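Local coordinates for protein transcriptional regulator (Aquifex aeolicus, PDB 2EH3) that probably binds DNA and regulates transcription as a dimeric member of the TetR/AcrR family, at residues E78-Y92 and V150-L164. Sequence-based numbering, arbitrary orientation.
With MG (magnesium ion), chain C; MG (magnesium ion), chain B.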
loop_
_atom_site.group_PDB
_atom_site.type_symbol
_atom_site.label_atom_id
_atom_site.label_comp_id
_atom_site.label_asym_id
_atom_site.label_seq_id
_atom_site.Cartn_x
_atom_site.Cartn_y
_atom_site.Cartn_z
ATOM N N GLU A 78 11.017 1.022 16.817
ATOM C CA GLU A 78 10.250 0.095 17.616
ATOM C C GLU A 78 9.031 0.811 18.208
ATOM O O GLU A 78 7.927 0.259 18.237
ATOM C CB GLU A 78 11.117 -0.457 18.735
ATOM C CG GLU A 78 10.311 -1.370 19.712
ATOM C CD GLU A 78 11.107 -1.862 20.881
ATOM O OE1 GLU A 78 12.344 -1.714 20.917
ATOM O OE2 GLU A 78 10.453 -2.403 21.815
HETATM N N MSE A 79 9.225 2.041 18.663
HETATM C CA MSE A 79 8.124 2.812 19.241
HETATM C C MSE A 79 7.071 3.167 18.212
HETATM O O MSE A 79 5.870 3.157 18.500
HETATM C CB MSE A 79 8.681 4.091 19.854
HETATM C CG MSE A 79 7.650 4.927 20.539
HETATM SE SE MSE A 79 7.107 4.187 22.254
HETATM C CE MSE A 79 8.789 3.739 22.928
ATOM N N PHE A 80 7.547 3.480 17.011
ATOM C CA PHE A 80 6.691 3.838 15.874
ATOM C C PHE A 80 5.791 2.635 15.581
ATOM O O PHE A 80 4.586 2.777 15.432
ATOM C CB PHE A 80 7.627 4.203 14.679
ATOM C CG PHE A 80 6.956 4.910 13.497
ATOM C CD1 PHE A 80 5.595 5.212 13.482
ATOM C CD2 PHE A 80 7.726 5.241 12.383
ATOM C CE1 PHE A 80 5.005 5.835 12.372
ATOM C CE2 PHE A 80 7.142 5.869 11.262
ATOM C CZ PHE A 80 5.777 6.157 11.273
ATOM N N LEU A 81 6.378 1.442 15.499
ATOM C CA LEU A 81 5.577 0.246 15.260
ATOM C C LEU A 81 4.594 -0.003 16.401
ATOM O O LEU A 81 3.451 -0.376 16.164
ATOM C CB LEU A 81 6.495 -0.971 15.076
ATOM C CG LEU A 81 5.799 -2.343 15.028
ATOM C CD1 LEU A 81 4.851 -2.463 13.851
ATOM C CD2 LEU A 81 6.886 -3.431 14.950
ATOM N N GLU A 82 5.013 0.222 17.644
ATOM C CA GLU A 82 4.098 -0.010 18.743
ATOM C C GLU A 82 2.864 0.905 18.649
ATOM O O GLU A 82 1.736 0.447 18.856
ATOM C CB GLU A 82 4.827 0.197 20.068
ATOM C CG GLU A 82 5.790 -0.936 20.384
ATOM C CD GLU A 82 6.781 -0.571 21.457
ATOM O OE1 GLU A 82 6.842 0.627 21.813
ATOM O OE2 GLU A 82 7.542 -1.456 21.944
ATOM N N VAL A 83 3.085 2.182 18.329
ATOM C CA VAL A 83 1.970 3.122 18.198
ATOM C C VAL A 83 1.086 2.722 17.028
ATOM O O VAL A 83 -0.131 2.690 17.176
ATOM C CB VAL A 83 2.471 4.569 18.014
ATOM C CG1 VAL A 83 1.311 5.498 17.575
ATOM C CG2 VAL A 83 3.089 5.044 19.338
ATOM N N LEU A 84 1.674 2.407 15.873
ATOM C CA LEU A 84 0.830 2.004 14.750
ATOM C C LEU A 84 -0.013 0.775 15.114
ATOM O O LEU A 84 -1.185 0.682 14.728
ATOM C CB LEU A 84 1.668 1.700 13.523
ATOM C CG LEU A 84 2.440 2.879 12.926
ATOM C CD1 LEU A 84 3.354 2.385 11.808
ATOM C CD2 LEU A 84 1.459 3.918 12.403
ATOM N N TYR A 85 0.579 -0.172 15.863
ATOM C CA TYR A 85 -0.138 -1.383 16.240
ATOM C C TYR A 85 -1.294 -1.047 17.181
ATOM O O TYR A 85 -2.394 -1.569 17.010
ATOM C CB TYR A 85 0.819 -2.398 16.896
ATOM C CG TYR A 85 0.227 -3.782 17.021
ATOM C CD1 TYR A 85 0.363 -4.718 15.982
ATOM C CD2 TYR A 85 -0.509 -4.133 18.142
ATOM C CE1 TYR A 85 -0.239 -6.000 16.066
ATOM C CE2 TYR A 85 -1.123 -5.410 18.239
ATOM C CZ TYR A 85 -0.974 -6.322 17.197
ATOM O OH TYR A 85 -1.556 -7.561 17.294
ATOM N N ARG A 86 -1.049 -0.197 18.174
ATOM C CA ARG A 86 -2.113 0.229 19.102
ATOM C C ARG A 86 -3.226 0.938 18.315
ATOM O O ARG A 86 -4.413 0.793 18.635
ATOM C CB ARG A 86 -1.575 1.212 20.150
ATOM C CG ARG A 86 -0.585 0.638 21.154
ATOM C CD ARG A 86 -0.546 1.488 22.433
ATOM N NE ARG A 86 -0.358 2.921 22.195
ATOM C CZ ARG A 86 0.821 3.511 22.007
ATOM N NH1 ARG A 86 1.940 2.796 22.030
ATOM N NH2 ARG A 86 0.882 4.821 21.808
ATOM N N GLU A 87 -2.827 1.708 17.305
ATOM C CA GLU A 87 -3.763 2.461 16.448
ATOM C C GLU A 87 -4.126 1.667 15.191
ATOM O O GLU A 87 -4.524 2.265 14.202
ATOM C CB GLU A 87 -3.128 3.797 16.000
ATOM C CG GLU A 87 -2.662 4.706 17.135
ATOM C CD GLU A 87 -3.809 5.422 17.829
ATOM O OE1 GLU A 87 -4.635 6.030 17.112
ATOM O OE2 GLU A 87 -3.869 5.382 19.075
ATOM N N LYS A 88 -4.072 0.329 15.229
ATOM C CA LYS A 88 -4.325 -0.433 14.001
ATOM C C LYS A 88 -5.681 -0.230 13.334
ATOM O O LYS A 88 -5.790 -0.355 12.118
ATOM C CB LYS A 88 -4.027 -1.927 14.214
ATOM C CG LYS A 88 -4.789 -2.583 15.330
ATOM C CD LYS A 88 -4.167 -3.954 15.600
ATOM C CE LYS A 88 -4.644 -4.501 16.929
ATOM N NZ LYS A 88 -4.346 -3.563 18.052
ATOM N N LYS A 89 -6.713 0.113 14.104
ATOM C CA LYS A 89 -8.017 0.371 13.485
ATOM C C LYS A 89 -7.934 1.625 12.631
ATOM O O LYS A 89 -8.521 1.701 11.544
ATOM C CB LYS A 89 -9.107 0.488 14.570
ATOM C CG LYS A 89 -9.417 -0.875 15.209
ATOM C CD LYS A 89 -10.544 -0.774 16.226
ATOM C CE LYS A 89 -10.708 -2.083 16.997
ATOM N NZ LYS A 89 -11.153 -3.199 16.130
ATOM N N VAL A 90 -7.181 2.622 13.093
ATOM C CA VAL A 90 -7.040 3.841 12.321
ATOM C C VAL A 90 -6.140 3.581 11.110
ATOM O O VAL A 90 -6.361 4.162 10.056
ATOM C CB VAL A 90 -6.487 4.989 13.196
ATOM C CG1 VAL A 90 -6.282 6.254 12.362
ATOM C CG2 VAL A 90 -7.451 5.253 14.349
ATOM N N VAL A 91 -5.141 2.708 11.264
ATOM C CA VAL A 91 -4.275 2.381 10.146
ATOM C C VAL A 91 -5.126 1.742 9.054
ATOM O O VAL A 91 -4.952 2.038 7.878
ATOM C CB VAL A 91 -3.146 1.405 10.576
ATOM C CG1 VAL A 91 -2.396 0.904 9.339
ATOM C CG2 VAL A 91 -2.191 2.117 11.533
ATOM N N TYR A 92 -6.063 0.878 9.449
ATOM C CA TYR A 92 -6.946 0.217 8.494
ATOM C C TYR A 92 -7.813 1.275 7.777
ATOM O O TYR A 92 -7.949 1.264 6.542
ATOM C CB TYR A 92 -7.784 -0.810 9.270
ATOM C CG TYR A 92 -8.579 -1.742 8.424
ATOM C CD1 TYR A 92 -9.791 -1.329 7.876
ATOM C CD2 TYR A 92 -8.130 -3.032 8.162
ATOM C CE1 TYR A 92 -10.537 -2.182 7.087
ATOM C CE2 TYR A 92 -8.861 -3.892 7.378
ATOM C CZ TYR A 92 -10.061 -3.465 6.842
ATOM O OH TYR A 92 -10.785 -4.319 6.050
ATOM N N VAL A 150 -0.638 -7.078 9.754
ATOM C CA VAL A 150 -1.658 -6.386 10.546
ATOM C C VAL A 150 -2.927 -6.349 9.673
ATOM O O VAL A 150 -4.030 -6.671 10.147
ATOM C CB VAL A 150 -1.241 -4.948 10.931
ATOM C CG1 VAL A 150 -2.402 -4.236 11.662
ATOM C CG2 VAL A 150 -0.015 -4.992 11.829
ATOM N N ILE A 151 -2.781 -6.004 8.393
ATOM C CA ILE A 151 -3.953 -5.925 7.498
ATOM C C ILE A 151 -4.409 -7.237 6.877
ATOM O O ILE A 151 -5.590 -7.593 6.972
ATOM C CB ILE A 151 -3.720 -4.925 6.333
ATOM C CG1 ILE A 151 -3.417 -3.539 6.903
ATOM C CG2 ILE A 151 -4.948 -4.908 5.397
ATOM C CD1 ILE A 151 -4.503 -2.995 7.822
ATOM N N LYS A 152 -3.510 -7.937 6.202
ATOM C CA LYS A 152 -3.860 -9.200 5.573
ATOM C C LYS A 152 -4.288 -10.161 6.664
ATOM O O LYS A 152 -5.396 -10.698 6.643
ATOM C CB LYS A 152 -2.667 -9.769 4.817
ATOM C CG LYS A 152 -2.928 -11.130 4.205
ATOM C CD LYS A 152 -1.722 -11.588 3.407
ATOM C CE LYS A 152 -1.947 -12.961 2.810
ATOM N NZ LYS A 152 -0.674 -13.565 2.305
ATOM N N GLU A 153 -3.395 -10.374 7.617
ATOM C CA GLU A 153 -3.673 -11.244 8.749
ATOM C C GLU A 153 -3.237 -10.477 9.974
ATOM O O GLU A 153 -2.219 -9.792 9.928
ATOM C CB GLU A 153 -2.871 -12.532 8.634
ATOM C CG GLU A 153 -2.917 -13.363 9.900
ATOM C CD GLU A 153 -2.567 -14.817 9.660
ATOM O OE1 GLU A 153 -2.506 -15.581 10.648
ATOM O OE2 GLU A 153 -2.360 -15.199 8.486
ATOM N N GLU A 154 -4.006 -10.544 11.055
ATOM C CA GLU A 154 -3.605 -9.827 12.239
ATOM C C GLU A 154 -2.722 -10.674 13.143
ATOM O O GLU A 154 -3.207 -11.482 13.933
ATOM C CB GLU A 154 -4.809 -9.281 13.031
ATOM C CG GLU A 154 -4.380 -8.582 14.340
ATOM C CD GLU A 154 -5.468 -7.733 14.997
ATOM O OE1 GLU A 154 -5.669 -7.873 16.225
ATOM O OE2 GLU A 154 -6.108 -6.914 14.296
ATOM N N ARG A 155 -1.416 -10.493 13.001
ATOM C CA ARG A 155 -0.457 -11.182 13.842
ATOM C C ARG A 155 -0.320 -10.353 15.113
ATOM O O ARG A 155 -0.683 -9.162 15.139
ATOM C CB ARG A 155 0.919 -11.274 13.159
ATOM C CG ARG A 155 0.913 -12.021 11.828
ATOM C CD ARG A 155 0.397 -13.453 11.986
ATOM N NE ARG A 155 1.200 -14.196 12.964
ATOM C CZ ARG A 155 2.316 -14.873 12.679
ATOM N NH1 ARG A 155 2.777 -14.941 11.431
ATOM N NH2 ARG A 155 3.005 -15.445 13.665
ATOM N N GLU A 156 0.225 -10.979 16.155
ATOM C CA GLU A 156 0.443 -10.300 17.427
ATOM C C GLU A 156 1.697 -9.423 17.293
ATOM O O GLU A 156 2.615 -9.707 16.508
ATOM C CB GLU A 156 0.650 -11.304 18.567
ATOM C CG GLU A 156 -0.576 -12.150 18.902
ATOM C CD GLU A 156 -0.294 -13.152 20.014
ATOM O OE1 GLU A 156 0.143 -12.727 21.108
ATOM O OE2 GLU A 156 -0.507 -14.367 19.804
ATOM N N LEU A 157 1.745 -8.379 18.095
ATOM C CA LEU A 157 2.865 -7.427 18.068
ATOM C C LEU A 157 4.274 -8.023 18.215
ATOM O O LEU A 157 5.210 -7.564 17.543
ATOM C CB LEU A 157 2.625 -6.338 19.132
ATOM C CG LEU A 157 3.680 -5.229 19.274
ATOM C CD1 LEU A 157 3.873 -4.479 17.910
ATOM C CD2 LEU A 157 3.216 -4.261 20.387
ATOM N N PRO A 158 4.462 -9.037 19.079
ATOM C CA PRO A 158 5.820 -9.577 19.186
ATOM C C PRO A 158 6.410 -10.073 17.867
ATOM O O PRO A 158 7.616 -9.941 17.620
ATOM C CB PRO A 158 5.669 -10.699 20.222
ATOM C CG PRO A 158 4.582 -10.138 21.133
ATOM C CD PRO A 158 3.587 -9.573 20.131
ATOM N N PHE A 159 5.565 -10.674 17.035
ATOM C CA PHE A 159 6.011 -11.159 15.749
ATOM C C PHE A 159 6.475 -9.990 14.874
ATOM O O PHE A 159 7.524 -10.054 14.251
ATOM C CB PHE A 159 4.874 -11.903 15.032
ATOM C CG PHE A 159 5.233 -12.345 13.647
ATOM C CD1 PHE A 159 6.032 -13.471 13.452
ATOM C CD2 PHE A 159 4.792 -11.637 12.536
ATOM C CE1 PHE A 159 6.385 -13.885 12.173
ATOM C CE2 PHE A 159 5.141 -12.042 11.235
ATOM C CZ PHE A 159 5.935 -13.166 11.060
ATOM N N LEU A 160 5.668 -8.931 14.819
ATOM C CA LEU A 160 6.054 -7.785 14.000
ATOM C C LEU A 160 7.334 -7.147 14.520
ATOM O O LEU A 160 8.205 -6.768 13.730
ATOM C CB LEU A 160 4.929 -6.727 13.936
ATOM C CG LEU A 160 3.859 -7.127 12.923
ATOM C CD1 LEU A 160 2.778 -7.884 13.641
ATOM C CD2 LEU A 160 3.309 -5.902 12.208
ATOM N N LYS A 161 7.472 -7.041 15.840
ATOM C CA LYS A 161 8.676 -6.455 16.398
ATOM C C LYS A 161 9.918 -7.263 16.097
ATOM O O LYS A 161 10.972 -6.692 15.827
ATOM C CB LYS A 161 8.493 -6.227 17.886
ATOM C CG LYS A 161 7.561 -5.047 18.063
ATOM C CD LYS A 161 7.105 -4.882 19.457
ATOM C CE LYS A 161 8.241 -4.685 20.385
ATOM N NZ LYS A 161 7.590 -4.272 21.666
ATOM N N GLU A 162 9.811 -8.589 16.124
ATOM C CA GLU A 162 10.942 -9.421 15.778
ATOM C C GLU A 162 11.351 -9.171 14.316
ATOM O O GLU A 162 12.526 -8.986 14.027
ATOM C CB GLU A 162 10.576 -10.898 16.007
ATOM C CG GLU A 162 11.720 -11.853 15.744
ATOM C CD GLU A 162 11.344 -13.294 16.054
ATOM O OE1 GLU A 162 11.257 -13.642 17.253
ATOM O OE2 GLU A 162 11.110 -14.034 15.087
ATOM N N LYS A 163 10.377 -9.152 13.407
ATOM C CA LYS A 163 10.665 -8.884 12.005
ATOM C C LYS A 163 11.322 -7.523 11.813
ATOM O O LYS A 163 12.303 -7.391 11.088
ATOM C CB LYS A 163 9.368 -8.929 11.181
ATOM C CG LYS A 163 8.656 -10.276 11.274
ATOM C CD LYS A 163 9.355 -11.319 10.446
ATOM C CE LYS A 163 8.777 -11.342 9.046
ATOM N NZ LYS A 163 9.452 -12.378 8.222
ATOM N N LEU A 164 10.767 -6.507 12.455
ATOM C CA LEU A 164 11.321 -5.146 12.318
ATOM C C LEU A 164 12.744 -5.104 12.866
ATOM O O LEU A 164 13.656 -4.595 12.222
ATOM C CB LEU A 164 10.438 -4.139 13.097
ATOM C CG LEU A 164 10.963 -2.713 13.012
ATOM C CD1 LEU A 164 10.731 -2.161 11.617
ATOM C CD2 LEU A 164 10.183 -1.845 13.982
HETATM MG MG MG C . 9.381 -1.388 23.621
HETATM MG MG MG B . 13.665 -1.735 22.846
HETATM O O HOH W 1 9.462 0.716 22.563
HETATM O O HOH W 2 15.467 -1.436 24.388
HETATM O O HOH W 3 14.699 -3.704 22.078
#
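Tyr85 reaches from helix 73-86 across to the turn that joins helix 131-152 to helix 157-171, its ring sandwiched between two aliphatic groups. With CG anti to the backbone N (chi1 -167°), the ring lies against Leu157, whose CB sits squarely over one face in a CH-pi contact 3.8 Å from the centroid. Lys88 CD covers the opposite face, while the phenol OH donates to Arg155 O at 2.8 Å, an acceptor lying at the ring's edge. Lys88 is held over the ring by its own end: its chain turns back at the last torsion (chi4 -57°), and NZ hydrogen-bonds to Tyr85 O, which also accepts from Lys88 N on the other face of the carbonyl plane. A phenylalanine in place of Tyr85 would probably keep the sandwich but leave Arg155 O without its phenol donor, holding the turn less firmly.

One turn earlier, Leu81 is a knob in a hole formed by Leu157, Leu160, Lys161 and Leu164; its CD2 meets Lys161 CG at 3.6 Å and Leu164 CD2 at 3.8 Å. Beyond this apolar patch Lys161 NZ forms a salt bridge to Glu82 OE2 (2.8 Å, anti lone pair) and a weak, longer one to Glu78 OE2. Those two carboxylate oxygens both bind one magnesium ion, so ammonium and metal together probably offset their mutual repulsion. Glu78 OE1 binds the second magnesium ion, to which Glu75 also contributes.

At the far end, Ile151 CD1 touches Tyr92 CD2, and the Tyr92 hydroxyl hydrogen-bonds to Arg105 of the second subunit. The example illustrates how apolar knobs-into-holes packing can give way to charge at its rim: helix 78-86 and helix 157-164 pack antiparallel, their axes 10.5 Å apart at 151°, within the all-helical C-terminal domain of a TetR-family regulator.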